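Local coordinates for protein beta-lactamase (Nostoc sp., PDB 6NHS) that probably hydrolyses the amide bond of beta-lactam antibiotics through an acyl-enzyme, as a class D serine beta-lactamase, at residues 66-71 and 130-135; 204-209 and 234-239; 191-196 and 248-253; 106-109 and 115-118; 172-175 and 179-182. One frame throughout, in Å; residues are numbered along the deposited sequence. Where two conformers were deposited one is given.

Contacts 1, 4 and 5 tie helices together, whereas contacts 2 and 3 belong to the six-stranded sheet and the helix 239-255 that packs on it. The putative active site runs between the two groups: contact 1 holds Lys66 of an SxxK sequence, and contact 2 holds part of a KTG sequence, their nearest atoms about 6 Å apart. Contact 4, nested in the loop that contact 1 closes, touches it directly, with Ser70 OG 2.8 Å from Tyr116 OH. Contact 5 meets contact 1 where Thr182 packs on Leu71. Contacts 2 and 3 reach the same sheet through neighbouring strands 198-207 and 191-194, yet their centres lie about 20 Å apart; contacts 2 and 5 are the most distant pair, their centres about 30 Å apart.

Contact 1: residues 66-71 and 130-135; sequences KIFNSL and KFIKQV. With FMT (formic acid), chain K.
Phe68 spans the gap to helix 125-135 and meets Phe131, Ile132 and Val135 there. Its CG stands anti to the backbone N (chi1 179°), which carries the ring straight out from CB and away from its own helix. One flank of the ring, CD1 and CE1, runs onto Ile132: CD1 of the isoleucine is 4.2 Å from Phe68 CD1 and 3.5 Å from Phe68 CE1, approaching obliquely. Ile132 reaches there because its chain turns at chi2 (-79°), swinging the terminal methyl round to the phenylalanine. At the tip, the ring turns its edge to the helix backbone, with Phe68 CZ 3.7 Å from Phe131 C and 3.9 Å from Phe131 CB. On the other flank, Phe68 CE2 lies 3.8 Å from Val135 CB, close to the ring plane. A long flat side chain suits this place, since the two helix axes are 11.4 Å apart at an angle of 113° and the phenyl is long enough to reach across; branched Ile132 and Val135 pack beside its two flanks. On a different side of the same helix, Lys66 NZ donates a 2.6 Å hydrogen bond to O2 of a formate, which also binds Ser63. Ser63 and Lys66 match the SxxK motif that in class D beta-lactamases carries the nucleophilic serine, so the Phe68 contact probably lies behind the catalytic helix. Around it, Phe65 and Tyr137 add rings beside Phe68, helix 161-172 brings Phe167 onto both Ile67 and Val135, and helices 104-110 and 180-189 cover other sides of helix 65-76.

Contact 2: residues 204-209 and 234-239; sequences TGWAAS and IDIRNN. With EDO (1,2-ethanediol), chain E.
Thr204 OG1 donates a 2.6 Å hydrogen bond to O1 of a 1,2-ethanediol lodged beside Trp206, the residue that carries the contact with Ile236 and Asn239. The same ethanediol is held by Arg245 NH1, and its C2 rests 3.6 Å from Trp206 CB. With CG anti to the backbone N (chi1 -174°), the indole leaves its strand and lies across the end of the Ile236 side chain at about a right angle. Ile236 CD1 sits almost squarely over the five-membered ring, 3.9 Å from its centroid and 2° off the normal, a CH-pi contact; Ile236 CG2 adds a touch at Trp206 CZ2, 3.9 Å away. A beta-branched residue suits the strand and offers two methyls to one broad ring. Strands 198-207 and 226-236 are not neighbours in the antiparallel sheet: strand 213-223 runs between them, and the long indole spans the distance to Ile236. That strand's Asn213 accepts from Trp206 NE1 through OD1. Thr204 and Gly205 belong to a Lys-Thr-Gly sequence consistent with the KTG motif that lines the substrate cleft of class D enzymes. Farther out, Asn239 OD1 comes to the indole edge, 3.9 Å from Trp206 CH2, its amide plane 83° from the ring. Just before it, Asn238 serves as N-cap of helix 239-255, and Arg237 NH2 forms a salt bridge with Asp235 OD2 (2.8 Å), a bond of weak geometry.

Contact 3: residues 191-196 and 248-253; sequences IYERTP and VTRRSL
Glu193 brings its carboxylate to the guanidinium edge of Arg250 in a two-pronged salt bridge, the tight part of this surface contact. The sounder prong is Arg250 NH2 to Glu193 OE2, 2.9 Å and 162° at the hydrogen, with the carboxylate oxygen met on its syn side and lying nearly in the guanidinium plane. The other, Arg250 NH1 to Glu193 OE1, is modelled at 2.3 Å, too short to be trusted in detail. Carboxylate and guanidinium planes are 25° apart, so the pairing is somewhat twisted, and both chains run extended, which lets them cover a gap of 11.2 Å between Glu193 CA and Arg250 CA. Glu193 OE2 has a second partner, Tyr198 OH, which should limit its rotation. Looser is the flank where Tyr192 comes in. Its ring presents an edge, CE2 being 3.7 Å from Arg250 NH1, and a water fills in beyond: the water oxygen is 2.6 Å from Tyr192 OH and accepts from Arg250 NH1 at 2.8 Å. Tyr192 and Glu193 are consecutive yet both head for the helix, because they form a classic beta bulge opposite Leu200. Strand 191-194 is the outermost strand on its side of the sheet, paired with strand 198-207. Helix 239-255 lies against the sheet, placing Thr249 on Phe217 and Leu253 on Leu221 of strand 213-223, while Arg250 reaches to edge strand 191-194, which lies beyond strand 198-207.

Contact 4: residues 106-109 and 115-118; sequences QAFR and FYQV
Helices 104-110 and 113-123 are consecutive, joined through a Ser-Thr-Val sequence whose valine starts the second helix, consistent with the SxV motif of class D beta-lactamases, and Ala107 meets Phe115 and Tyr116 in the angle between them. The methyl of Ala107 lies over the face of the Phe115 ring, 3.9 Å from its centroid and 28° off the normal. It leans toward the attached end of that ring, 3.5 Å from Phe115 CG. On another side the same methyl comes obliquely to Tyr116, 3.8 Å from CE2. The small residue suits the spot because the backbones are close, with Ala107 CA and Phe115 CA 6.5 Å apart. The two neighbouring aromatics diverge from their helix: Phe115 CG stands anti to its backbone N, whereas Tyr116 CG lies beside it (chi1 -80°), sending the tyrosine past the alanine toward Phe108. There Tyr116 OH arrives at the ring edge of Phe108, in its plane and 3.4 Å from CD2. This hydroxyl is hydrogen-bonded to Ser70 OG of helix 65-76, which gives the buried oxygen a partner beside the phenyl edge. Ser63 and Lys66 of that helix probably belong to the active site, and the pair of helices leans on it through Phe108 and Tyr116 alike. On the outer side of helix 104-110, Arg109 NH1 donates to Gln106 OE1 at 3.1 Å, the amide oxygen lying in the guanidinium plane.

Contact 5: residues 172-175 and 179-182; sequences HRKE and SQRT. With FMT (formic acid), chain I.
A Schellman motif closes helix 161-172 and, a few residues on, an N-cap opens helix 180-189; Lys174 and Gln180 join the two across the turn. Lys174 is the C-prime residue, at positive phi: its N bonds back to Leu171 O and Glu175 N to Arg170 O. From there the lysine chain stretches out fully, and NZ donates to Gln180 OE1 at 2.9 Å. The ammonium approaches from above the amide, 38° out of the carbonyl plane, not along a lone pair, so the bond is poorly directed. Gln180 presents that oxygen by bending at chi2 (63°), while its NE2 holds Asp184 OD1 one turn along the helix, leaving the amide with a partner at each end. Long flexible polar chains fit such an exposed crossing. More bonds gather at the opening of helix 180-189. Ser179 OG, the N-cap, accepts from Thr182 N at 3.2 Å and 167°. Ser179 OG also donates to formate O2 at 2.9 Å; this formate probably comes from the crystallisation liquor. Its other oxygen, O1, receives a 2.7 Å bond from Arg181 NH1, whose guanidinium meets it edge-on; positive charge and helix N-terminus together would be expected to suit a small anion. Glu75 of helix 65-76 bonds both Ser179 N and Thr182 OG1 through OE1. Back at the end of helix 161-172, Arg173 NH1 forms a salt bridge with Glu175 OE2, and Glu175 OE1 pairs with Arg170 NE.

Contact 1: residues 66-71 and 130-135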
# COMPACT_ATOMS: atom_id res chain seq x y z
N LYS A 66 2.55 -4.72 1.18
CA LYS A 66 3.92 -4.60 1.67
C LYS A 66 4.01 -3.67 2.88
O LYS A 66 4.92 -3.82 3.71
CB LYS A 66 4.85 -4.11 0.56
CG LYS A 66 5.12 -5.13 -0.54
CD LYS A 66 6.19 -4.60 -1.51
CE LYS A 66 6.66 -5.69 -2.48
NZ LYS A 66 5.66 -6.01 -3.53
N ILE A 67 3.10 -2.70 2.99
CA ILE A 67 3.10 -1.82 4.16
C ILE A 67 2.83 -2.62 5.42
O ILE A 67 3.58 -2.55 6.40
CB ILE A 67 2.08 -0.68 3.98
CG1 ILE A 67 2.43 0.19 2.77
CG2 ILE A 67 2.00 0.16 5.26
CD1 ILE A 67 1.31 1.17 2.38
N PHE A 68 1.75 -3.41 5.41
CA PHE A 68 1.42 -4.27 6.55
C PHE A 68 2.50 -5.32 6.77
O PHE A 68 2.94 -5.54 7.90
CB PHE A 68 0.06 -4.93 6.31
CG PHE A 68 -0.37 -5.85 7.41
CD1 PHE A 68 0.01 -7.19 7.41
CD2 PHE A 68 -1.16 -5.39 8.45
CE1 PHE A 68 -0.38 -8.04 8.43
CE2 PHE A 68 -1.57 -6.24 9.47
CZ PHE A 68 -1.17 -7.57 9.46
N ASN A 69 2.94 -5.98 5.70
CA ASN A 69 3.93 -7.05 5.81
C ASN A 69 5.23 -6.53 6.42
O ASN A 69 5.86 -7.22 7.24
CB ASN A 69 4.18 -7.66 4.43
CG ASN A 69 4.60 -9.13 4.49
OD1 ASN A 69 4.88 -9.68 5.56
ND2 ASN A 69 4.65 -9.77 3.32
N SER A 70 5.65 -5.32 6.04
CA SER A 70 6.88 -4.74 6.57
C SER A 70 6.79 -4.54 8.08
O SER A 70 7.76 -4.80 8.81
CB SER A 70 7.18 -3.39 5.89
OG SER A 70 7.28 -3.51 4.49
N LEU A 71 5.65 -4.04 8.56
CA LEU A 71 5.45 -3.83 9.99
C LEU A 71 5.57 -5.13 10.76
O LEU A 71 6.27 -5.20 11.78
CB LEU A 71 4.07 -3.21 10.22
CG LEU A 71 3.89 -1.81 9.65
CD1 LEU A 71 2.40 -1.47 9.49
CD2 LEU A 71 4.59 -0.81 10.58
N LYS A 130 -2.72 -13.70 13.53
CA LYS A 130 -2.89 -12.91 14.75
C LYS A 130 -2.76 -11.42 14.47
O LYS A 130 -3.58 -10.62 14.92
CB LYS A 130 -1.87 -13.35 15.81
CG LYS A 130 -2.17 -14.69 16.45
CD LYS A 130 -1.32 -14.91 17.70
CE LYS A 130 -1.25 -16.39 18.07
NZ LYS A 130 -2.60 -17.03 18.04
N PHE A 131 -1.72 -11.03 13.72
CA PHE A 131 -1.53 -9.61 13.43
C PHE A 131 -2.63 -9.07 12.53
O PHE A 131 -3.10 -7.94 12.73
CB PHE A 131 -0.15 -9.38 12.80
CG PHE A 131 0.95 -9.21 13.80
CD1 PHE A 131 1.20 -7.97 14.37
CD2 PHE A 131 1.74 -10.29 14.18
CE1 PHE A 131 2.22 -7.80 15.30
CE2 PHE A 131 2.76 -10.13 15.11
CZ PHE A 131 3.00 -8.89 15.67
N ILE A 132 -3.05 -9.86 11.54
CA ILE A 132 -4.15 -9.44 10.66
C ILE A 132 -5.39 -9.11 11.47
O ILE A 132 -6.04 -8.08 11.27
CB ILE A 132 -4.43 -10.54 9.61
CG1 ILE A 132 -3.33 -10.59 8.55
CG2 ILE A 132 -5.79 -10.32 8.96
CD1 ILE A 132 -3.44 -9.50 7.48
N LYS A 133 -5.74 -9.98 12.41
CA LYS A 133 -6.96 -9.78 13.19
C LYS A 133 -6.78 -8.70 14.25
O LYS A 133 -7.71 -7.93 14.51
CB LYS A 133 -7.40 -11.10 13.81
CG LYS A 133 -7.84 -12.13 12.77
CD LYS A 133 -8.40 -13.39 13.41
CE LYS A 133 -9.00 -14.31 12.36
NZ LYS A 133 -9.61 -15.54 12.95
N GLN A 134 -5.60 -8.62 14.86
CA GLN A 134 -5.36 -7.57 15.86
C GLN A 134 -5.42 -6.19 15.22
O GLN A 134 -6.01 -5.26 15.78
CB GLN A 134 -4.01 -7.81 16.54
CG GLN A 134 -3.82 -7.08 17.85
CD GLN A 134 -2.60 -7.57 18.60
OE1 GLN A 134 -2.37 -7.19 19.75
NE2 GLN A 134 -1.81 -8.43 17.96
N VAL A 135 -4.82 -6.04 14.04
CA VAL A 135 -4.85 -4.77 13.31
C VAL A 135 -6.22 -4.54 12.68
O VAL A 135 -6.64 -3.39 12.49
CB VAL A 135 -3.73 -4.76 12.25
CG1 VAL A 135 -3.87 -3.58 11.29
CG2 VAL A 135 -2.36 -4.73 12.94
C FMT K . 4.29 -8.61 -2.86
O1 FMT K . 4.70 -8.35 -1.76
O2 FMT K . 3.77 -7.74 -3.57

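Contact 2: residues 204-209 and 234-239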
# COMPACT_ATOMS: atom_id res chain seq x y z
N THR A 204 2.39 1.73 -4.47
CA THR A 204 1.53 1.31 -5.55
C THR A 204 1.19 -0.17 -5.43
O THR A 204 1.84 -0.94 -4.71
CB THR A 204 2.19 1.56 -6.91
OG1 THR A 204 3.43 0.85 -6.96
CG2 THR A 204 2.47 3.05 -7.12
N GLY A 205 0.17 -0.57 -6.17
CA GLY A 205 -0.22 -1.97 -6.26
C GLY A 205 -0.80 -2.25 -7.63
O GLY A 205 -1.32 -1.35 -8.30
N TRP A 206 -0.70 -3.50 -8.06
CA TRP A 206 -1.18 -3.90 -9.38
C TRP A 206 -1.57 -5.38 -9.28
O TRP A 206 -0.71 -6.26 -9.34
CB TRP A 206 -0.10 -3.68 -10.44
CG TRP A 206 -0.53 -3.93 -11.86
CD1 TRP A 206 -1.61 -4.66 -12.29
CD2 TRP A 206 0.12 -3.45 -13.05
NE1 TRP A 206 -1.66 -4.66 -13.67
CE2 TRP A 206 -0.61 -3.92 -14.15
CE3 TRP A 206 1.25 -2.66 -13.27
CZ2 TRP A 206 -0.25 -3.64 -15.47
CZ3 TRP A 206 1.61 -2.38 -14.58
CH2 TRP A 206 0.86 -2.86 -15.66
N ALA A 207 -2.87 -5.63 -9.12
CA ALA A 207 -3.40 -6.99 -9.08
C ALA A 207 -3.69 -7.45 -10.50
O ALA A 207 -4.59 -6.92 -11.16
CB ALA A 207 -4.66 -7.04 -8.22
N ALA A 208 -2.93 -8.44 -10.97
CA ALA A 208 -3.05 -8.91 -12.34
C ALA A 208 -3.75 -10.26 -12.47
O ALA A 208 -3.91 -10.75 -13.59
CB ALA A 208 -1.66 -9.00 -12.99
N SER A 209 -4.16 -10.86 -11.36
CA SER A 209 -4.84 -12.15 -11.41
C SER A 209 -6.35 -12.02 -11.61
O SER A 209 -7.02 -13.04 -11.77
CB SER A 209 -4.56 -12.95 -10.13
OG SER A 209 -5.04 -12.27 -8.99
N ILE A 234 -8.09 1.89 -9.24
CA ILE A 234 -8.51 2.05 -10.63
C ILE A 234 -8.56 0.70 -11.33
O ILE A 234 -7.95 -0.28 -10.90
CB ILE A 234 -7.58 3.00 -11.42
CG1 ILE A 234 -6.20 2.35 -11.60
CG2 ILE A 234 -7.46 4.34 -10.73
CD1 ILE A 234 -5.32 3.04 -12.64
N ASP A 235 -9.29 0.67 -12.45
CA ASP A 235 -9.17 -0.41 -13.42
C ASP A 235 -7.94 -0.19 -14.29
O ASP A 235 -7.69 0.92 -14.76
CB ASP A 235 -10.41 -0.47 -14.31
CG ASP A 235 -11.66 -0.92 -13.58
OD1 ASP A 235 -11.57 -1.31 -12.39
OD2 ASP A 235 -12.74 -0.88 -14.20
N ILE A 236 -7.19 -1.26 -14.52
CA ILE A 236 -6.07 -1.24 -15.47
C ILE A 236 -6.43 -2.18 -16.61
O ILE A 236 -6.51 -3.40 -16.42
CB ILE A 236 -4.75 -1.65 -14.81
CG1 ILE A 236 -4.33 -0.60 -13.77
CG2 ILE A 236 -3.65 -1.83 -15.86
CD1 ILE A 236 -3.04 -0.95 -13.06
N ARG A 237 -6.66 -1.62 -17.80
CA ARG A 237 -6.98 -2.42 -18.97
C ARG A 237 -5.92 -2.36 -20.06
O ARG A 237 -6.02 -3.10 -21.05
CB ARG A 237 -8.35 -2.00 -19.54
CG ARG A 237 -9.52 -2.63 -18.78
CD ARG A 237 -10.87 -2.18 -19.30
NE ARG A 237 -11.40 -1.06 -18.53
CZ ARG A 237 -12.21 -1.19 -17.49
NH1 ARG A 237 -12.59 -2.40 -17.09
NH2 ARG A 237 -12.65 -0.11 -16.84
N ASN A 238 -4.92 -1.50 -19.91
CA ASN A 238 -3.71 -1.54 -20.71
C ASN A 238 -2.58 -0.98 -19.86
O ASN A 238 -2.82 -0.41 -18.79
CB ASN A 238 -3.86 -0.77 -22.03
CG ASN A 238 -4.30 0.67 -21.82
OD1 ASN A 238 -3.50 1.52 -21.43
ND2 ASN A 238 -5.58 0.94 -22.08
N ASN A 239 -1.35 -1.15 -20.34
CA ASN A 239 -0.20 -0.76 -19.53
C ASN A 239 -0.15 0.74 -19.28
O ASN A 239 0.41 1.18 -18.27
CB ASN A 239 1.09 -1.24 -20.19
CG ASN A 239 1.30 -2.73 -20.04
OD1 ASN A 239 0.47 -3.43 -19.45
ND2 ASN A 239 2.41 -3.23 -20.58
C1 EDO E . 3.14 -2.75 -8.63
O1 EDO E . 3.19 -1.61 -7.77
C2 EDO E . 3.24 -2.27 -10.08
O2 EDO E . 4.07 -1.11 -10.13

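Contact 3: residues 191-196 and 248-253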
# COMPACT_ATOMS: atom_id res chain seq x y z
N ILE A 191 8.67 6.62 2.10
CA ILE A 191 8.85 7.94 1.49
C ILE A 191 8.97 7.78 -0.01
O ILE A 191 9.88 7.09 -0.51
CB ILE A 191 10.07 8.66 2.08
CG1 ILE A 191 9.86 9.01 3.55
CG2 ILE A 191 10.39 9.92 1.25
CD1 ILE A 191 11.11 9.62 4.21
N TYR A 192 8.05 8.40 -0.75
CA TYR A 192 8.02 8.35 -2.21
C TYR A 192 8.54 9.63 -2.85
O TYR A 192 9.28 9.58 -3.83
CB TYR A 192 6.59 8.07 -2.70
CG TYR A 192 6.46 8.11 -4.20
CD1 TYR A 192 6.94 7.07 -4.99
CD2 TYR A 192 5.88 9.20 -4.84
CE1 TYR A 192 6.83 7.11 -6.37
CE2 TYR A 192 5.77 9.25 -6.22
CZ TYR A 192 6.25 8.20 -6.97
OH TYR A 192 6.14 8.24 -8.35
N GLU A 193 8.17 10.78 -2.30
CA GLU A 193 8.54 12.06 -2.88
C GLU A 193 8.58 13.09 -1.76
O GLU A 193 7.73 13.08 -0.87
CB GLU A 193 7.55 12.47 -3.97
CG GLU A 193 7.84 13.78 -4.65
CD GLU A 193 6.95 13.98 -5.84
OE1 GLU A 193 7.11 13.23 -6.83
OE2 GLU A 193 6.06 14.85 -5.78
N ARG A 194 9.57 13.98 -1.80
CA ARG A 194 9.77 14.91 -0.70
C ARG A 194 10.40 16.20 -1.21
O ARG A 194 11.38 16.16 -1.95
CB ARG A 194 10.66 14.27 0.37
CG ARG A 194 11.06 15.21 1.48
CD ARG A 194 11.64 14.44 2.64
NE ARG A 194 11.99 15.32 3.76
CZ ARG A 194 12.09 14.92 5.02
NH1 ARG A 194 12.41 15.79 5.97
NH2 ARG A 194 11.85 13.65 5.34
N THR A 195 9.81 17.33 -0.81
CA THR A 195 10.34 18.67 -1.08
C THR A 195 10.38 19.41 0.25
O THR A 195 9.93 18.86 1.27
CB THR A 195 9.47 19.41 -2.11
OG1 THR A 195 8.25 19.83 -1.49
CG2 THR A 195 9.16 18.53 -3.31
N PRO A 196 10.89 20.65 0.31
CA PRO A 196 10.78 21.41 1.56
C PRO A 196 9.35 21.63 2.03
O PRO A 196 9.14 21.88 3.22
CB PRO A 196 11.46 22.75 1.22
CG PRO A 196 12.44 22.39 0.17
CD PRO A 196 11.79 21.31 -0.65
N VAL A 248 -3.46 10.29 -11.05
CA VAL A 248 -4.76 10.77 -10.57
C VAL A 248 -4.66 11.18 -9.11
O VAL A 248 -5.34 12.11 -8.67
CB VAL A 248 -5.89 9.75 -10.77
CG1 VAL A 248 -6.05 9.40 -12.22
CG2 VAL A 248 -5.67 8.50 -9.93
N THR A 249 -3.81 10.49 -8.33
CA THR A 249 -3.56 10.91 -6.96
C THR A 249 -2.95 12.31 -6.93
O THR A 249 -3.40 13.18 -6.18
CB THR A 249 -2.66 9.90 -6.26
OG1 THR A 249 -3.20 8.59 -6.40
CG2 THR A 249 -2.55 10.22 -4.77
N ARG A 250 -1.93 12.54 -7.77
CA ARG A 250 -1.31 13.86 -7.87
C ARG A 250 -2.33 14.93 -8.21
O ARG A 250 -2.40 15.97 -7.55
CB ARG A 250 -0.21 13.86 -8.93
CG ARG A 250 1.00 13.05 -8.63
CD ARG A 250 2.11 13.38 -9.62
NE ARG A 250 3.33 12.70 -9.24
CZ ARG A 250 4.19 13.18 -8.34
NH1 ARG A 250 5.27 12.49 -8.04
NH2 ARG A 250 3.96 14.36 -7.78
N ARG A 251 -3.10 14.70 -9.27
CA ARG A 251 -4.06 15.71 -9.71
C ARG A 251 -5.13 15.95 -8.66
O ARG A 251 -5.61 17.08 -8.51
CB ARG A 251 -4.68 15.29 -11.05
CG ARG A 251 -3.65 15.12 -12.15
CD ARG A 251 -4.31 14.94 -13.50
NE ARG A 251 -3.33 14.72 -14.56
CZ ARG A 251 -3.60 14.80 -15.86
NH1 ARG A 251 -4.82 15.11 -16.27
NH2 ARG A 251 -2.64 14.59 -16.75
N SER A 252 -5.52 14.90 -7.93
CA SER A 252 -6.52 15.07 -6.88
C SER A 252 -5.99 15.95 -5.75
O SER A 252 -6.66 16.89 -5.32
CB SER A 252 -6.95 13.71 -6.34
OG SER A 252 -7.45 12.89 -7.38
N LEU A 253 -4.78 15.66 -5.27
CA LEU A 253 -4.18 16.45 -4.20
C LEU A 253 -3.99 17.90 -4.62
O LEU A 253 -4.23 18.82 -3.83
CB LEU A 253 -2.85 15.83 -3.77
CG LEU A 253 -2.95 14.45 -3.12
CD1 LEU A 253 -1.57 13.85 -2.92
CD2 LEU A 253 -3.70 14.52 -1.80
O HOH W 1 5.41 10.31 -9.83

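Contact 4: residues 106-109 and 115-118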
# COMPACT_ATOMS: atom_id res chain seq x y z
N GLN A 106 14.74 -1.23 -0.33
CA GLN A 106 14.79 -1.34 -1.79
C GLN A 106 13.74 -2.32 -2.31
O GLN A 106 13.19 -2.11 -3.40
CB GLN A 106 16.20 -1.74 -2.25
CG GLN A 106 17.30 -0.72 -1.86
CD GLN A 106 16.98 0.69 -2.34
OE1 GLN A 106 16.67 0.91 -3.52
NE2 GLN A 106 17.02 1.65 -1.43
N ALA A 107 13.43 -3.38 -1.55
CA ALA A 107 12.35 -4.27 -1.95
C ALA A 107 11.02 -3.53 -1.97
O ALA A 107 10.18 -3.74 -2.86
CB ALA A 107 12.28 -5.48 -1.02
N PHE A 108 10.80 -2.65 -0.98
CA PHE A 108 9.61 -1.80 -0.99
C PHE A 108 9.61 -0.88 -2.21
O PHE A 108 8.61 -0.79 -2.93
CB PHE A 108 9.57 -0.98 0.30
CG PHE A 108 8.23 -0.33 0.58
CD1 PHE A 108 7.95 0.95 0.13
CD2 PHE A 108 7.26 -1.01 1.31
CE1 PHE A 108 6.72 1.55 0.39
CE2 PHE A 108 6.02 -0.41 1.58
CZ PHE A 108 5.76 0.87 1.12
N ARG A 109 10.74 -0.21 -2.45
CA ARG A 109 10.87 0.68 -3.60
C ARG A 109 10.60 -0.05 -4.92
O ARG A 109 9.94 0.50 -5.82
CB ARG A 109 12.27 1.30 -3.61
CG ARG A 109 12.61 2.14 -4.82
CD ARG A 109 14.10 2.49 -4.80
NE ARG A 109 14.46 3.43 -5.87
CZ ARG A 109 15.71 3.78 -6.17
NH1 ARG A 109 16.73 3.25 -5.49
NH2 ARG A 109 15.94 4.64 -7.15
N PHE A 115 11.07 -11.04 -2.04
CA PHE A 115 11.55 -10.62 -0.73
C PHE A 115 10.43 -10.72 0.30
O PHE A 115 10.60 -11.28 1.39
CB PHE A 115 12.09 -9.19 -0.83
CG PHE A 115 12.74 -8.68 0.44
CD1 PHE A 115 11.99 -8.10 1.45
CD2 PHE A 115 14.13 -8.72 0.59
CE1 PHE A 115 12.59 -7.61 2.61
CE2 PHE A 115 14.73 -8.22 1.73
CZ PHE A 115 13.97 -7.67 2.74
N TYR A 116 9.25 -10.20 -0.04
CA TYR A 116 8.14 -10.21 0.90
C TYR A 116 7.51 -11.59 1.04
O TYR A 116 6.87 -11.86 2.06
CB TYR A 116 7.11 -9.17 0.47
CG TYR A 116 7.53 -7.79 0.90
CD1 TYR A 116 7.09 -7.27 2.11
CD2 TYR A 116 8.40 -7.02 0.13
CE1 TYR A 116 7.47 -6.02 2.53
CE2 TYR A 116 8.80 -5.77 0.55
CZ TYR A 116 8.33 -5.27 1.75
OH TYR A 116 8.70 -4.02 2.17
N GLN A 117 7.68 -12.47 0.05
CA GLN A 117 7.23 -13.85 0.24
C GLN A 117 8.09 -14.57 1.27
O GLN A 117 7.58 -15.37 2.06
CB GLN A 117 7.24 -14.58 -1.10
CG GLN A 117 6.12 -14.13 -2.04
CD GLN A 117 6.21 -14.82 -3.39
OE1 GLN A 117 7.26 -14.81 -4.04
NE2 GLN A 117 5.12 -15.44 -3.82
N VAL A 118 9.40 -14.30 1.28
CA VAL A 118 10.25 -14.84 2.34
C VAL A 118 9.78 -14.33 3.70
O VAL A 118 9.65 -15.11 4.66
CB VAL A 118 11.73 -14.48 2.10
CG1 VAL A 118 12.59 -14.96 3.28
CG2 VAL A 118 12.23 -15.08 0.79

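Contact 5: residues 172-175 and 179-182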
# COMPACT_ATOMS: atom_id res chain seq x y z
N HIS A 172 -0.57 5.68 11.83
CA HIS A 172 0.08 6.97 12.03
C HIS A 172 -0.13 7.51 13.44
O HIS A 172 0.73 8.23 13.96
CB HIS A 172 -0.42 7.97 10.99
CG HIS A 172 0.35 9.25 10.97
ND1 HIS A 172 0.01 10.33 11.75
CD2 HIS A 172 1.43 9.63 10.25
CE1 HIS A 172 0.85 11.32 11.53
NE2 HIS A 172 1.72 10.92 10.62
N ARG A 173 -1.25 7.19 14.08
CA ARG A 173 -1.47 7.68 15.43
C ARG A 173 -1.09 6.64 16.49
O ARG A 173 -1.47 6.78 17.66
CB ARG A 173 -2.92 8.14 15.61
CG ARG A 173 -3.94 7.06 15.79
CD ARG A 173 -5.35 7.64 15.78
NE ARG A 173 -5.48 8.86 16.59
CZ ARG A 173 -5.81 8.88 17.88
NH1 ARG A 173 -6.05 7.75 18.53
NH2 ARG A 173 -5.91 10.04 18.51
N LYS A 174 -0.32 5.62 16.10
CA LYS A 174 0.35 4.71 17.04
C LYS A 174 -0.65 3.87 17.84
O LYS A 174 -0.46 3.62 19.03
CB LYS A 174 1.28 5.50 17.97
CG LYS A 174 2.22 6.44 17.21
CD LYS A 174 3.14 7.23 18.13
CE LYS A 174 4.00 8.19 17.32
NZ LYS A 174 5.10 8.80 18.13
N GLU A 175 -1.72 3.43 17.18
CA GLU A 175 -2.72 2.57 17.80
C GLU A 175 -2.47 1.09 17.56
O GLU A 175 -3.03 0.25 18.28
CB GLU A 175 -4.12 2.90 17.29
CG GLU A 175 -4.67 4.22 17.75
CD GLU A 175 -6.11 4.41 17.32
OE1 GLU A 175 -6.69 3.46 16.76
OE2 GLU A 175 -6.65 5.51 17.53
N SER A 179 6.04 -1.40 17.68
CA SER A 179 6.89 -0.52 18.46
C SER A 179 7.21 0.75 17.67
O SER A 179 7.10 0.79 16.44
CB SER A 179 8.19 -1.22 18.83
OG SER A 179 8.99 -1.40 17.67
N GLN A 180 7.62 1.79 18.40
CA GLN A 180 8.03 3.04 17.76
C GLN A 180 9.16 2.80 16.76
O GLN A 180 9.21 3.44 15.70
CB GLN A 180 8.45 4.06 18.82
CG GLN A 180 8.72 5.45 18.25
CD GLN A 180 7.49 6.08 17.63
OE1 GLN A 180 6.48 6.27 18.31
NE2 GLN A 180 7.55 6.39 16.34
N ARG A 181 10.09 1.90 17.09
CA ARG A 181 11.16 1.57 16.15
C ARG A 181 10.59 1.01 14.85
O ARG A 181 11.00 1.41 13.76
CB ARG A 181 12.13 0.58 16.80
CG ARG A 181 13.20 0.04 15.87
CD ARG A 181 14.00 -1.05 16.56
NE ARG A 181 15.12 -1.52 15.75
CZ ARG A 181 15.03 -2.52 14.87
NH1 ARG A 181 13.88 -3.15 14.68
NH2 ARG A 181 16.10 -2.87 14.17
N THR A 182 9.66 0.06 14.96
CA THR A 182 9.03 -0.51 13.77
C THR A 182 8.34 0.57 12.95
O THR A 182 8.48 0.62 11.72
CB THR A 182 8.02 -1.59 14.18
OG1 THR A 182 8.71 -2.67 14.83
CG2 THR A 182 7.30 -2.13 12.95
C FMT I . 11.17 -3.95 16.58
O1 FMT I . 11.38 -3.13 15.69
O2 FMT I . 10.76 -3.68 17.71